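Local coordinates for putative nucleic acid-binding lipoprotein (Klebsiella pneumoniae subsp. pneumoniae MGH 78578, PDB 3F1Z), which is of unknown function but may bind nucleic acid through its OB-fold, and is a putative lipoprotein, at residues A[75-80]-A[88-93]. Residues are numbered along the deposited sequence; the frame is centred on the assembly and turned at random.
Sequences VTMRDE and LTFNFG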
loop_
_atom_site.group_PDB
_atom_site.type_symbol
_atom_site.label_atom_id
_atom_site.label_comp_id
_atom_site.label_asym_id
_atom_site.label_seq_id
_atom_site.Cartn_x
_atom_site.Cartn_y
_atom_site.Cartn_z
ATOM N N VAL A 75 1.355 0.344 -7.525
ATOM C CA VAL A 75 1.645 -1.063 -7.223
ATOM C C VAL A 75 0.383 -1.619 -6.569
ATOM O O VAL A 75 -0.145 -1.028 -5.630
ATOM C CB VAL A 75 2.827 -1.189 -6.298
ATOM C CG1 VAL A 75 2.941 -2.603 -5.757
ATOM C CG2 VAL A 75 4.099 -0.804 -7.048
ATOM N N THR A 76 -0.144 -2.708 -7.127
ATOM C CA THR A 76 -1.387 -3.306 -6.659
ATOM C C THR A 76 -1.068 -4.652 -6.039
ATOM O O THR A 76 -0.326 -5.447 -6.621
ATOM C CB THR A 76 -2.387 -3.519 -7.805
ATOM O OG1 THR A 76 -2.529 -2.309 -8.524
ATOM C CG2 THR A 76 -3.761 -3.957 -7.299
HETATM N N MSE A 77 -1.711 -4.934 -4.907
HETATM C CA MSE A 77 -1.411 -6.104 -4.095
HETATM C C MSE A 77 -2.678 -6.850 -3.767
HETATM O O MSE A 77 -3.685 -6.216 -3.427
HETATM C CB MSE A 77 -0.761 -5.607 -2.794
HETATM C CG MSE A 77 -0.272 -6.681 -1.880
HETATM SE SE MSE A 77 0.259 -6.013 -0.119
HETATM C CE MSE A 77 2.146 -5.634 -0.507
ATOM N N ARG A 78 -2.650 -8.184 -3.868
ATOM C CA ARG A 78 -3.798 -8.983 -3.427
ATOM C C ARG A 78 -3.432 -9.769 -2.164
ATOM O O ARG A 78 -2.247 -9.982 -1.889
ATOM C CB ARG A 78 -4.227 -9.971 -4.498
ATOM C CG ARG A 78 -3.230 -11.087 -4.789
ATOM C CD ARG A 78 -3.948 -12.219 -5.521
ATOM N NE ARG A 78 -3.043 -13.231 -6.036
ATOM C CZ ARG A 78 -2.524 -14.220 -5.323
ATOM N NH1 ARG A 78 -2.801 -14.359 -4.023
ATOM N NH2 ARG A 78 -1.702 -15.081 -5.916
ATOM N N ASP A 79 -4.441 -10.230 -1.422
ATOM C CA ASP A 79 -4.188 -11.053 -0.254
ATOM C C ASP A 79 -3.390 -12.324 -0.639
ATOM O O ASP A 79 -3.690 -13.005 -1.614
ATOM C CB ASP A 79 -5.479 -11.489 0.391
ATOM C CG ASP A 79 -5.253 -12.117 1.762
ATOM O OD1 ASP A 79 -5.174 -11.339 2.752
ATOM O OD2 ASP A 79 -5.168 -13.384 1.836
ATOM N N GLU A 80 -2.383 -12.636 0.151
ATOM C CA GLU A 80 -1.544 -13.803 -0.091
ATOM C C GLU A 80 -2.297 -15.130 -0.111
ATOM O O GLU A 80 -1.885 -16.062 -0.797
ATOM C CB GLU A 80 -0.488 -13.904 0.994
ATOM C CG GLU A 80 0.529 -14.981 0.750
ATOM C CD GLU A 80 0.994 -15.563 2.011
ATOM O OE1 GLU A 80 0.566 -15.016 3.014
ATOM O OE2 GLU A 80 1.732 -16.561 2.015
ATOM N N LEU A 88 -5.234 -3.950 -2.735
ATOM C CA LEU A 88 -4.726 -2.767 -2.074
ATOM C C LEU A 88 -3.723 -2.141 -3.053
ATOM O O LEU A 88 -2.935 -2.879 -3.673
ATOM C CB LEU A 88 -4.050 -3.186 -0.789
ATOM C CG LEU A 88 -3.358 -2.113 0.043
ATOM C CD1 LEU A 88 -4.350 -1.087 0.551
ATOM C CD2 LEU A 88 -2.598 -2.799 1.173
ATOM N N THR A 89 -3.746 -0.819 -3.210
ATOM C CA THR A 89 -2.806 -0.164 -4.099
ATOM C C THR A 89 -1.930 0.770 -3.284
ATOM O O THR A 89 -2.348 1.252 -2.226
ATOM C CB THR A 89 -3.501 0.693 -5.152
ATOM O OG1 THR A 89 -4.363 1.632 -4.446
ATOM C CG2 THR A 89 -4.330 -0.167 -6.140
ATOM N N PHE A 90 -0.726 1.008 -3.803
ATOM C CA PHE A 90 0.252 1.868 -3.222
ATOM C C PHE A 90 0.710 2.845 -4.288
ATOM O O PHE A 90 0.911 2.476 -5.425
ATOM C CB PHE A 90 1.478 1.060 -2.825
ATOM C CG PHE A 90 1.224 0.020 -1.791
ATOM C CD1 PHE A 90 0.641 -1.173 -2.126
ATOM C CD2 PHE A 90 1.674 0.203 -0.506
ATOM C CE1 PHE A 90 0.418 -2.128 -1.197
ATOM C CE2 PHE A 90 1.475 -0.758 0.427
ATOM C CZ PHE A 90 0.829 -1.918 0.081
ATOM N N ASN A 91 0.972 4.072 -3.905
ATOM C CA ASN A 91 1.351 5.102 -4.864
ATOM C C ASN A 91 2.762 5.527 -4.550
ATOM O O ASN A 91 2.998 6.179 -3.528
ATOM C CB ASN A 91 0.404 6.279 -4.729
ATOM C CG ASN A 91 0.664 7.367 -5.731
ATOM O OD1 ASN A 91 1.767 7.582 -6.133
ATOM N ND2 ASN A 91 -0.387 8.056 -6.149
ATOM N N PHE A 92 3.686 5.164 -5.447
ATOM C CA PHE A 92 5.108 5.493 -5.285
ATOM C C PHE A 92 5.509 6.655 -6.150
ATOM O O PHE A 92 5.364 6.588 -7.371
ATOM C CB PHE A 92 5.999 4.325 -5.717
ATOM C CG PHE A 92 6.042 3.129 -4.766
ATOM C CD1 PHE A 92 5.103 2.121 -4.845
ATOM C CD2 PHE A 92 7.090 2.957 -3.902
ATOM C CE1 PHE A 92 5.186 0.981 -4.035
ATOM C CE2 PHE A 92 7.176 1.809 -3.088
ATOM C CZ PHE A 92 6.228 0.829 -3.172
ATOM N N GLY A 93 6.030 7.716 -5.530
ATOM C CA GLY A 93 6.551 8.881 -6.267
ATOM C C GLY A 93 7.796 8.486 -7.060
ATOM O O GLY A 93 8.408 7.419 -6.832
#
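Val75 and Phe90 form a hydrogen-bonded antiparallel pair: Val75 N donates to Phe90 O with an N-H...O angle of 170°, and Phe90 N returns a bond to Val75 O at 2.8 Å. Met77 and Leu88 repeat this pair of reciprocal hydrogen bonds, Met77 N to Leu88 O at 2.7 Å and Leu88 N to Met77 O. Val75 O also receives a CA-H...O contact from Thr89 CA and lies at the edge of the Phe90 ring.

On the face that carries Val75, Met77, Leu88 and Phe90, the selenomethionine Met77 makes a Met-aromatic contact, its SE 5.2 Å from the Phe90 ring centroid and 77° off the ring normal, hence at the edge. The bend at chi3 (-90°) brings CE back to the same ring, 4.0 Å from Phe90 CE1. Val75 CG2 meets Phe92 CE1 at 3.7 Å, coming obliquely to the ring.

These residues belong to the antiparallel hairpin of strands 71-78 and 88-93 in the beta-barrel of the OB-fold. The other face carries Thr76 and Thr89, a non-hydrogen-bonded pair whose side chains lie side by side, with Thr76 OG1 3.7 Å from Thr89 CG2. Thr89 OG1 is hydrogen-bonded to Thr125 OG1 of strand 125-127. Outside the two strands, Ile111 touches Met77, Phe90 and Phe92, while Val54 touches Met77 and Leu88.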